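Local coordinates for protein putative arsenate reductase (PDB 3FZ4) that is a possible arsenate reductase of the ArsC family, a thioredoxin-like protein presumed to work through redox-active cysteines, at residues S43-R46 with N47-E50; H77-S80 with L81-A85. The protein carries 1 engineered substitution. All blocks are in the same frame, centred on the assembly; numbering follows the deposited sequence.

Contact 1 (S43-R46 with N47-E50); sequences SLIR and NWLE
Arg46 and Glu50, one helical turn apart, form an i to i+4 salt bridge on the side of helix 42-51 that faces helix 81-90. Two nitrogens of the guanidinium converge side-on on a single carboxylate oxygen. Arg46 NE reaches Glu50 OE2 at 2.8 Å, with an N-H...O angle of 161°. Arg46 NH2 meets the same Glu50 OE2 at 3.1 Å, the more bent bond of the two. The oxygen lies in the guanidinium plane, yet the two flat groups are turned 47° against each other; NE uses the anti lone pair of OE2, whereas NH2 comes from above the carboxylate plane. Both chains are bent at chi2 (71° in Arg46), which folds the charged ends together beside the helix.

The backbone supplies four consecutive i to i+4 hydrogen bonds, from Asn47 N to Ser43 O through Glu50 N to Arg46 O, as expected of a regular alpha-helix.

Apolar side chains meet on another side. Leu44 crosses the Trp48 indole, its CG 3.6 Å from Trp48 CZ2. Leu44 CD1 lies 3.5 Å from Trp48 NE1. Ile45 and Leu49 run side by side, Ile45 CG2 lying 4.0 Å from Leu49 CG.

A backbone carbonyl also meets the indole: Leu44 O sits off-centre over one face of the Trp48 ring. The indole N-H itself is satisfied by Gly104 O.

Around the helix, Trp48 packs on Leu99 and Val101 of strand 99-102, Ile45, Arg46 and Glu50 touch helix 81-90, and the loop residues Pro40 and Phe59 also pack on it.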
# COMPACT_ATOMS: atom_id res chain seq x y z
N SER A 43 -11.53 2.91 6.40
CA SER A 43 -12.47 3.43 5.40
C SER A 43 -11.75 3.76 4.08
O SER A 43 -12.31 3.59 2.99
CB SER A 43 -13.12 4.71 5.93
OG SER A 43 -12.15 5.73 6.14
N LEU A 44 -10.53 4.27 4.20
CA LEU A 44 -9.72 4.63 3.03
C LEU A 44 -9.31 3.37 2.26
O LEU A 44 -9.48 3.30 1.05
CB LEU A 44 -8.51 5.42 3.50
CG LEU A 44 -7.52 5.88 2.44
CD1 LEU A 44 -8.24 6.60 1.36
CD2 LEU A 44 -6.38 6.70 3.04
N ILE A 45 -8.83 2.37 2.99
CA ILE A 45 -8.46 1.11 2.35
C ILE A 45 -9.70 0.53 1.67
O ILE A 45 -9.62 0.04 0.55
CB ILE A 45 -7.91 0.11 3.38
CG1 ILE A 45 -6.61 0.64 3.99
CG2 ILE A 45 -7.70 -1.25 2.71
CD1 ILE A 45 -6.13 -0.16 5.17
N ARG A 46 -10.85 0.58 2.34
CA ARG A 46 -12.05 0.04 1.74
C ARG A 46 -12.37 0.71 0.41
O ARG A 46 -12.76 0.04 -0.54
CB ARG A 46 -13.22 0.19 2.73
CG ARG A 46 -14.56 -0.24 2.15
CD ARG A 46 -14.65 -1.73 1.97
NE ARG A 46 -15.99 -2.11 1.48
CZ ARG A 46 -17.11 -2.10 2.21
NH1 ARG A 46 -17.10 -1.81 3.51
NH2 ARG A 46 -18.24 -2.45 1.62
N ASN A 47 -12.20 2.02 0.34
CA ASN A 47 -12.44 2.72 -0.91
C ASN A 47 -11.51 2.22 -2.02
O ASN A 47 -11.95 2.02 -3.13
CB ASN A 47 -12.30 4.22 -0.73
CG ASN A 47 -12.96 4.99 -1.85
OD1 ASN A 47 -14.17 4.95 -2.03
ND2 ASN A 47 -12.15 5.71 -2.62
N TRP A 48 -10.24 1.98 -1.69
CA TRP A 48 -9.33 1.43 -2.68
C TRP A 48 -9.79 0.05 -3.11
O TRP A 48 -9.75 -0.27 -4.30
CB TRP A 48 -7.93 1.32 -2.09
CG TRP A 48 -7.31 2.60 -1.61
CD1 TRP A 48 -7.67 3.87 -1.93
CD2 TRP A 48 -6.22 2.70 -0.70
NE1 TRP A 48 -6.86 4.77 -1.28
CE2 TRP A 48 -5.94 4.07 -0.54
CE3 TRP A 48 -5.41 1.76 -0.04
CZ2 TRP A 48 -4.90 4.53 0.30
CZ3 TRP A 48 -4.39 2.22 0.80
CH2 TRP A 48 -4.15 3.58 0.95
N LEU A 49 -10.17 -0.79 -2.16
CA LEU A 49 -10.55 -2.16 -2.51
C LEU A 49 -11.75 -2.18 -3.42
O LEU A 49 -11.84 -3.05 -4.31
CB LEU A 49 -10.86 -2.99 -1.27
CG LEU A 49 -9.76 -3.14 -0.22
CD1 LEU A 49 -10.23 -4.08 0.87
CD2 LEU A 49 -8.46 -3.66 -0.82
N GLU A 50 -12.69 -1.26 -3.16
CA GLU A 50 -13.92 -1.21 -3.92
C GLU A 50 -13.77 -0.61 -5.31
O GLU A 50 -14.40 -1.09 -6.27
CB GLU A 50 -14.99 -0.45 -3.14
CG GLU A 50 -15.46 -1.13 -1.84
CD GLU A 50 -16.44 -2.30 -2.04
OE1 GLU A 50 -16.88 -2.58 -3.18
OE2 GLU A 50 -16.78 -2.96 -1.03

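Contact 2 (H77-S80 with L81-A85)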
# COMPACT_ATOMS: atom_id res chain seq x y z
N HIS A 77 -9.99 -15.65 -0.09
CA HIS A 77 -11.17 -15.78 -0.94
C HIS A 77 -12.49 -15.74 -0.14
O HIS A 77 -13.54 -15.55 -0.72
CB HIS A 77 -11.10 -17.04 -1.83
CG HIS A 77 -11.49 -18.30 -1.12
ND1 HIS A 77 -10.63 -18.96 -0.28
CD2 HIS A 77 -12.64 -19.01 -1.12
CE1 HIS A 77 -11.23 -20.04 0.21
NE2 HIS A 77 -12.45 -20.09 -0.29
N GLN A 78 -12.42 -15.91 1.17
CA GLN A 78 -13.62 -15.87 2.00
C GLN A 78 -13.93 -14.49 2.55
O GLN A 78 -15.03 -14.28 3.06
CB GLN A 78 -13.53 -16.90 3.13
CG GLN A 78 -13.29 -18.32 2.62
CD GLN A 78 -13.06 -19.31 3.73
OE1 GLN A 78 -11.97 -19.34 4.34
NE2 GLN A 78 -14.07 -20.12 4.02
N LEU A 79 -12.99 -13.55 2.46
CA LEU A 79 -13.14 -12.26 3.13
C LEU A 79 -14.03 -11.35 2.34
O LEU A 79 -13.85 -11.23 1.15
CB LEU A 79 -11.79 -11.56 3.29
CG LEU A 79 -10.69 -12.18 4.14
CD1 LEU A 79 -9.41 -11.37 3.96
CD2 LEU A 79 -11.08 -12.26 5.59
N SER A 80 -14.94 -10.65 3.01
CA SER A 80 -15.59 -9.53 2.38
C SER A 80 -14.60 -8.36 2.31
O SER A 80 -13.56 -8.36 2.99
CB SER A 80 -16.81 -9.09 3.19
OG SER A 80 -16.39 -8.58 4.43
N LEU A 81 -14.92 -7.36 1.50
CA LEU A 81 -14.04 -6.22 1.42
C LEU A 81 -14.04 -5.41 2.75
O LEU A 81 -12.98 -4.89 3.16
CB LEU A 81 -14.36 -5.36 0.21
CG LEU A 81 -14.12 -6.00 -1.16
CD1 LEU A 81 -14.35 -4.97 -2.24
CD2 LEU A 81 -12.74 -6.65 -1.33
N ASP A 82 -15.17 -5.33 3.47
CA ASP A 82 -15.13 -4.72 4.81
C ASP A 82 -14.18 -5.49 5.75
O ASP A 82 -13.39 -4.89 6.47
CB ASP A 82 -16.54 -4.65 5.41
CG ASP A 82 -16.55 -4.11 6.84
OD1 ASP A 82 -16.29 -2.91 7.01
OD2 ASP A 82 -16.81 -4.90 7.77
N GLU A 83 -14.26 -6.83 5.73
CA GLU A 83 -13.40 -7.68 6.55
C GLU A 83 -11.93 -7.45 6.15
O GLU A 83 -11.07 -7.30 7.01
CB GLU A 83 -13.80 -9.15 6.36
CG GLU A 83 -15.15 -9.47 7.03
CD GLU A 83 -15.76 -10.81 6.60
OE1 GLU A 83 -15.21 -11.54 5.75
OE2 GLU A 83 -16.84 -11.16 7.16
N ALA A 84 -11.65 -7.44 4.84
CA ALA A 84 -10.27 -7.28 4.36
C ALA A 84 -9.74 -5.90 4.74
O ALA A 84 -8.60 -5.77 5.18
CB ALA A 84 -10.24 -7.47 2.89
N ALA A 85 -10.57 -4.85 4.58
CA ALA A 85 -10.11 -3.50 4.92
C ALA A 85 -9.78 -3.39 6.41
O ALA A 85 -8.80 -2.74 6.77
CB ALA A 85 -11.17 -2.48 4.56
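Leu79, the last residue before the cap, meets the first turn of helix 81-90 in two ways. Its CD1 packs against the methyl of Ala84, with Leu79 CD1 4.1 Å from Ala84 CB. In addition, Leu79 CA lies 3.4 Å from Glu83 OE1, close to the plane of the carboxylate.

Ser80 follows as the N-cap, and with Glu83 it forms a capping box, defined by two reciprocal bonds between side chain and backbone. In one, Glu83 N donates to Ser80 OG at 3.0 Å with an N-H...O angle of 161°. In the other, Ser80 N donates to Glu83 OE1 at 2.9 Å and a straight 167°, approaching from well above the carboxylate plane. A chi1 of 66° sets Ser80 OG back over the serine's own backbone, a placement that points it at the amide N of Glu83. The rest of the Glu83 chain runs straight on from CG, reaching back along the helix start, and packs closely on the serine, with Glu83 CG 3.0 Å from Ser80 OG. The carbonyl of Ser80 then opens the helical bonding pattern: Ala84 N donates to Ser80 O at 2.8 Å.

The cap thus marks where the loop after helix 72-75 turns into helix 81-90. On that helix Leu81 touches Arg46 and Glu50, and Ala84 touches Leu49, so its first turn rests on helix 42-51.

In the fold
Contacts 1 and 2 have centres 11 Å apart and meet directly where helices 42-51 and 81-90 pack. Leu81, the first residue after the cap of contact 2, bridges them: its CD1 lies 3.4 Å from Glu50 OE2, beside the salt bridge of contact 1, and Leu81 O is 3.7 Å from Leu49 CD1. Arg46 also approaches Asp82, Arg46 NH1 lying 3.5 Å from Asp82 CB, and a long, weak ion pair joins that nitrogen to Asp82 OD1. The sodium ion, held by Gln108, Gly110 and Tyr115, is about 10 Å from the side chain of Trp48 in contact 1. Neither contact includes Cys13 or Cys16, the disulfide pair.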